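Local coordinates for protein putative sugar phosphate isomerase (Acidithiobacillus ferrooxidans, PDB 3L2H) that belongs to the cupin family, probably binds a metal ion and is probably a sugar phosphate isomerase, as its name suggests, at residues B[41-45]-B[46-50]; B[97-100]-B[101-104]. One frame throughout, in Å; residues are numbered along the deposited sequence. Where two conformers were deposited one is given.

Contact 1: residues B[41-45]-B[46-50]; sequences VGLRH and MGIHL
L43 and M46, a selenomethionine, meet through methyl groups: in one of the two conformers of M46, CD1 of L43 lies 3.7 Å from CE of M46, the two side chains running obliquely past one another. The bend in this conformer makes the contact possible. Its chain is extended about chi2 but turns at chi3 (-61°), which folds CE back toward the leucine. The same leucine branch also reaches the strand two residues on, with CD1 of L43 4.0 Å from CD1 of I48. One leucine methyl thus touches two apolar side chains of the strand. A water joins the two segments through their backbones, donating to both carbonyls, at 2.9 Å to O of L43 and 2.7 Å to O of M46. It bridges two backbone oxygens that could not bond to each other directly. In the second subunit, F98 packs on L43 and A71 on I48, and E69 of that subunit accepts hydrogen bonds from the backbone N of R44 and H45. The link follows directly on helix 37-41, which ends in a Schellman motif with G42 at C-prime, and leads into strand 46-53, flanked in its sheet by strands 27-36 and 115-122.

Contact 2: residues B[97-100]-B[101-104]; sequences GFPC and HAAA
Backbone torsions do most of the work in bringing P99 and A102 together. C100 is extended with negative phi and H101 takes a positive phi, the pair of conformations that makes a type II beta turn from P99 to A102. The chain reverses over these four residues, and N of A102 donates to O of P99 at 3.2 Å. The bond is moderately bent, 145° at the hydrogen, and the donor stands 42° out of the carbonyl plane, away from the lone-pair directions. The turn also sets the methyl of A102 against the proline ring, CB of A102 lying 3.9 Å from CD of P99. The same methyl also lies close to the proline carbonyl, so A102 meets P99 through both its amide and its side chain.

A water reinforces the reversal: it donates to O of P99 at 2.6 Å and accepts from N of A103 at 2.9 Å. The proline oxygen is therefore gripped by two donors, and the second ties in the residue just beyond the turn. Farther back along the chain, the F98 side chain has CG beside its own backbone N (chi1 -61°), an orientation that brings CD1 to 3.6 Å from O of A103. That carbonyl approaches the ring obliquely. F98 is also stacked on H105, while the ring of H101 meets that of H66 at an incline. L7 of the second subunit packs against F98, A102 and A103. The arrangement is a water-supported type II turn in the loop that carries the chain from strand 95-98 of the six-stranded sheet to strand 105-108 of the three-stranded one, within the cupin domain.

In the fold
From the N terminus, the chain first reaches contact 1, where 41-45 leaves helix 37-41 and turns into strand 46-53. Contact 2 comes later, closing the loop between strands 95-98 and 105-108. The two are in series, neither nested nor crossed, with centres about 20 Å apart and nearest atoms about 12 Å apart. They share one antiparallel sheet: strand 46-53 lies inside it and strand 95-98 at an edge within this chain, separated by strands 115-122 and 70-76. From that edge, contact 2 carries the chain into the three-stranded sheet. Both contacts also touch the second subunit, so each lies where the two chains meet.

Contact 1: residues B[41-45]-B[46-50]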
loop_
_atom_site.group_PDB
_atom_site.type_symbol
_atom_site.label_atom_id
_atom_site.label_comp_id
_atom_site.label_asym_id
_atom_site.label_seq_id
_atom_site.Cartn_x
_atom_site.Cartn_y
_atom_site.Cartn_z
ATOM N N VAL B 41 0.682 3.044 23.501
ATOM C CA VAL B 41 1.974 2.382 23.296
ATOM C C VAL B 41 2.655 2.780 22.007
ATOM O O VAL B 41 3.815 2.429 21.780
ATOM C CB VAL B 41 1.845 0.860 23.389
ATOM C CG1 VAL B 41 1.235 0.460 24.747
ATOM C CG2 VAL B 41 0.993 0.284 22.232
ATOM N N GLY B 42 1.948 3.449 21.118
ATOM C CA GLY B 42 2.597 3.896 19.903
ATOM C C GLY B 42 2.205 3.158 18.643
ATOM O O GLY B 42 2.807 3.373 17.600
ATOM N N LEU B 43 1.185 2.331 18.705
ATOM C CA LEU B 43 0.724 1.703 17.452
ATOM C C LEU B 43 0.143 2.726 16.486
ATOM O O LEU B 43 -0.591 3.651 16.885
ATOM C CB LEU B 43 -0.300 0.611 17.706
ATOM C CG LEU B 43 0.144 -0.518 18.629
ATOM C CD1 LEU B 43 -1.041 -1.460 18.825
ATOM C CD2 LEU B 43 1.344 -1.262 18.091
ATOM N N ARG B 44 0.488 2.563 15.205
ATOM C CA ARG B 44 0.051 3.478 14.157
ATOM C C ARG B 44 -0.857 2.884 13.078
ATOM O O ARG B 44 -1.581 3.610 12.445
ATOM C CB ARG B 44 1.291 4.020 13.471
ATOM C CG ARG B 44 2.148 4.810 14.461
ATOM C CD ARG B 44 3.460 5.249 13.855
ATOM N NE ARG B 44 3.208 5.913 12.578
ATOM C CZ ARG B 44 2.643 7.117 12.434
ATOM N NH1 ARG B 44 2.214 7.820 13.496
ATOM N NH2 ARG B 44 2.453 7.610 11.204
ATOM N N HIS B 45 -0.819 1.579 12.861
ATOM C CA HIS B 45 -1.532 0.971 11.735
ATOM C C HIS B 45 -2.764 0.186 12.144
ATOM O O HIS B 45 -3.450 -0.413 11.323
ATOM C CB HIS B 45 -0.555 0.080 10.973
ATOM C CG HIS B 45 0.607 0.848 10.427
ATOM N ND1 HIS B 45 0.488 1.669 9.326
ATOM C CD2 HIS B 45 1.883 0.972 10.858
ATOM C CE1 HIS B 45 1.652 2.256 9.097
ATOM N NE2 HIS B 45 2.515 1.851 10.008
HETATM N N MSE B 46 -3.021 0.175 13.446
HETATM C CA MSE B 46 -4.172 -0.470 14.044
HETATM C C MSE B 46 -4.579 0.391 15.217
HETATM O O MSE B 46 -3.741 1.080 15.810
HETATM C CB MSE B 46 -3.866 -1.847 14.605
HETATM C CG MSE B 46 -2.915 -2.701 13.817
HETATM SE SE MSE B 46 -2.760 -4.493 14.680
HETATM C CE MSE B 46 -2.103 -4.035 16.358
ATOM N N GLY B 47 -5.857 0.319 15.535
ATOM C CA GLY B 47 -6.479 0.979 16.665
ATOM C C GLY B 47 -6.953 -0.145 17.578
ATOM O O GLY B 47 -7.574 -1.135 17.125
ATOM N N ILE B 48 -6.559 -0.095 18.836
ATOM C CA ILE B 48 -7.037 -1.022 19.824
ATOM C C ILE B 48 -7.545 -0.171 20.998
ATOM O O ILE B 48 -6.749 0.535 21.629
ATOM C CB ILE B 48 -5.968 -2.008 20.278
ATOM C CG1 ILE B 48 -5.425 -2.814 19.091
ATOM C CG2 ILE B 48 -6.566 -2.976 21.378
ATOM C CD1 ILE B 48 -4.241 -3.754 19.341
ATOM N N HIS B 49 -8.841 -0.290 21.276
ATOM C CA HIS B 49 -9.559 0.568 22.193
ATOM C C HIS B 49 -10.337 -0.283 23.202
ATOM O O HIS B 49 -11.062 -1.209 22.826
ATOM C CB HIS B 49 -10.543 1.454 21.421
ATOM C CG HIS B 49 -9.906 2.324 20.387
ATOM N ND1 HIS B 49 -9.371 3.565 20.689
ATOM C CD2 HIS B 49 -9.687 2.132 19.060
ATOM C CE1 HIS B 49 -8.897 4.114 19.581
ATOM N NE2 HIS B 49 -9.077 3.265 18.580
ATOM N N LEU B 50 -10.203 0.058 24.466
ATOM C CA LEU B 50 -11.069 -0.495 25.495
ATOM C C LEU B 50 -12.169 0.539 25.753
ATOM O O LEU B 50 -11.901 1.688 26.121
ATOM C CB LEU B 50 -10.281 -0.841 26.734
ATOM C CG LEU B 50 -11.218 -1.611 27.678
ATOM C CD1 LEU B 50 -10.538 -2.845 28.194
ATOM C CD2 LEU B 50 -11.769 -0.711 28.793
HETATM O O HOH W 1 -3.274 2.873 17.797
#

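Contact 2: residues B[97-100]-B[101-104]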
loop_
_atom_site.group_PDB
_atom_site.type_symbol
_atom_site.label_atom_id
_atom_site.label_comp_id
_atom_site.label_asym_id
_atom_site.label_seq_id
_atom_site.Cartn_x
_atom_site.Cartn_y
_atom_site.Cartn_z
ATOM N N GLY B 97 -16.724 -9.618 13.878
ATOM C CA GLY B 97 -15.772 -9.044 12.953
ATOM C C GLY B 97 -16.454 -8.567 11.684
ATOM O O GLY B 97 -17.412 -9.206 11.191
ATOM N N PHE B 98 -15.944 -7.469 11.137
ATOM C CA PHE B 98 -16.500 -6.877 9.928
ATOM C C PHE B 98 -15.486 -6.777 8.808
ATOM O O PHE B 98 -14.698 -5.813 8.749
ATOM C CB PHE B 98 -17.059 -5.497 10.241
ATOM C CG PHE B 98 -18.156 -5.537 11.254
ATOM C CD1 PHE B 98 -19.448 -5.801 10.858
ATOM C CD2 PHE B 98 -17.897 -5.369 12.592
ATOM C CE1 PHE B 98 -20.444 -5.894 11.786
ATOM C CE2 PHE B 98 -18.907 -5.410 13.507
ATOM C CZ PHE B 98 -20.176 -5.704 13.098
ATOM N N PRO B 99 -15.500 -7.772 7.910
ATOM C CA PRO B 99 -14.774 -7.639 6.667
ATOM C C PRO B 99 -15.312 -6.399 5.927
ATOM O O PRO B 99 -16.440 -5.976 6.151
ATOM C CB PRO B 99 -15.116 -8.938 5.916
ATOM C CG PRO B 99 -15.543 -9.907 6.991
ATOM C CD PRO B 99 -16.225 -9.056 8.005
ATOM N N CYS B 100 -14.489 -5.810 5.087
ATOM C CA CYS B 100 -14.932 -4.658 4.299
ATOM C C CYS B 100 -16.198 -4.932 3.522
ATOM O O CYS B 100 -16.361 -5.988 2.970
ATOM C CB CYS B 100 -13.841 -4.281 3.340
ATOM S SG CYS B 100 -12.518 -3.652 4.234
ATOM N N HIS B 101 -17.076 -3.939 3.459
ATOM C CA HIS B 101 -18.374 -4.040 2.759
ATOM C C HIS B 101 -19.327 -5.141 3.182
ATOM O O HIS B 101 -20.310 -5.406 2.456
ATOM C CB HIS B 101 -18.188 -4.330 1.262
ATOM C CG HIS B 101 -17.481 -3.272 0.525
ATOM N ND1 HIS B 101 -18.150 -2.191 -0.006
ATOM C CD2 HIS B 101 -16.174 -3.131 0.184
ATOM C CE1 HIS B 101 -17.279 -1.420 -0.643
ATOM N NE2 HIS B 101 -16.069 -1.958 -0.532
ATOM N N ALA B 102 -19.104 -5.770 4.311
ATOM C CA ALA B 102 -19.864 -6.944 4.667
ATOM C C ALA B 102 -21.204 -6.605 5.281
ATOM O O ALA B 102 -22.207 -7.174 4.879
ATOM C CB ALA B 102 -19.054 -7.821 5.622
ATOM N N ALA B 103 -21.239 -5.692 6.254
ATOM C CA ALA B 103 -22.483 -5.393 6.942
ATOM C C ALA B 103 -22.385 -4.081 7.726
ATOM O O ALA B 103 -21.424 -3.884 8.474
ATOM C CB ALA B 103 -22.820 -6.520 7.883
ATOM N N ALA B 104 -23.361 -3.197 7.559
ATOM C CA ALA B 104 -23.480 -2.013 8.426
ATOM C C ALA B 104 -23.853 -2.481 9.835
ATOM O O ALA B 104 -24.619 -3.429 9.986
ATOM C CB ALA B 104 -24.537 -1.041 7.863
HETATM O O HOH W 2 -18.581 -4.763 7.048
#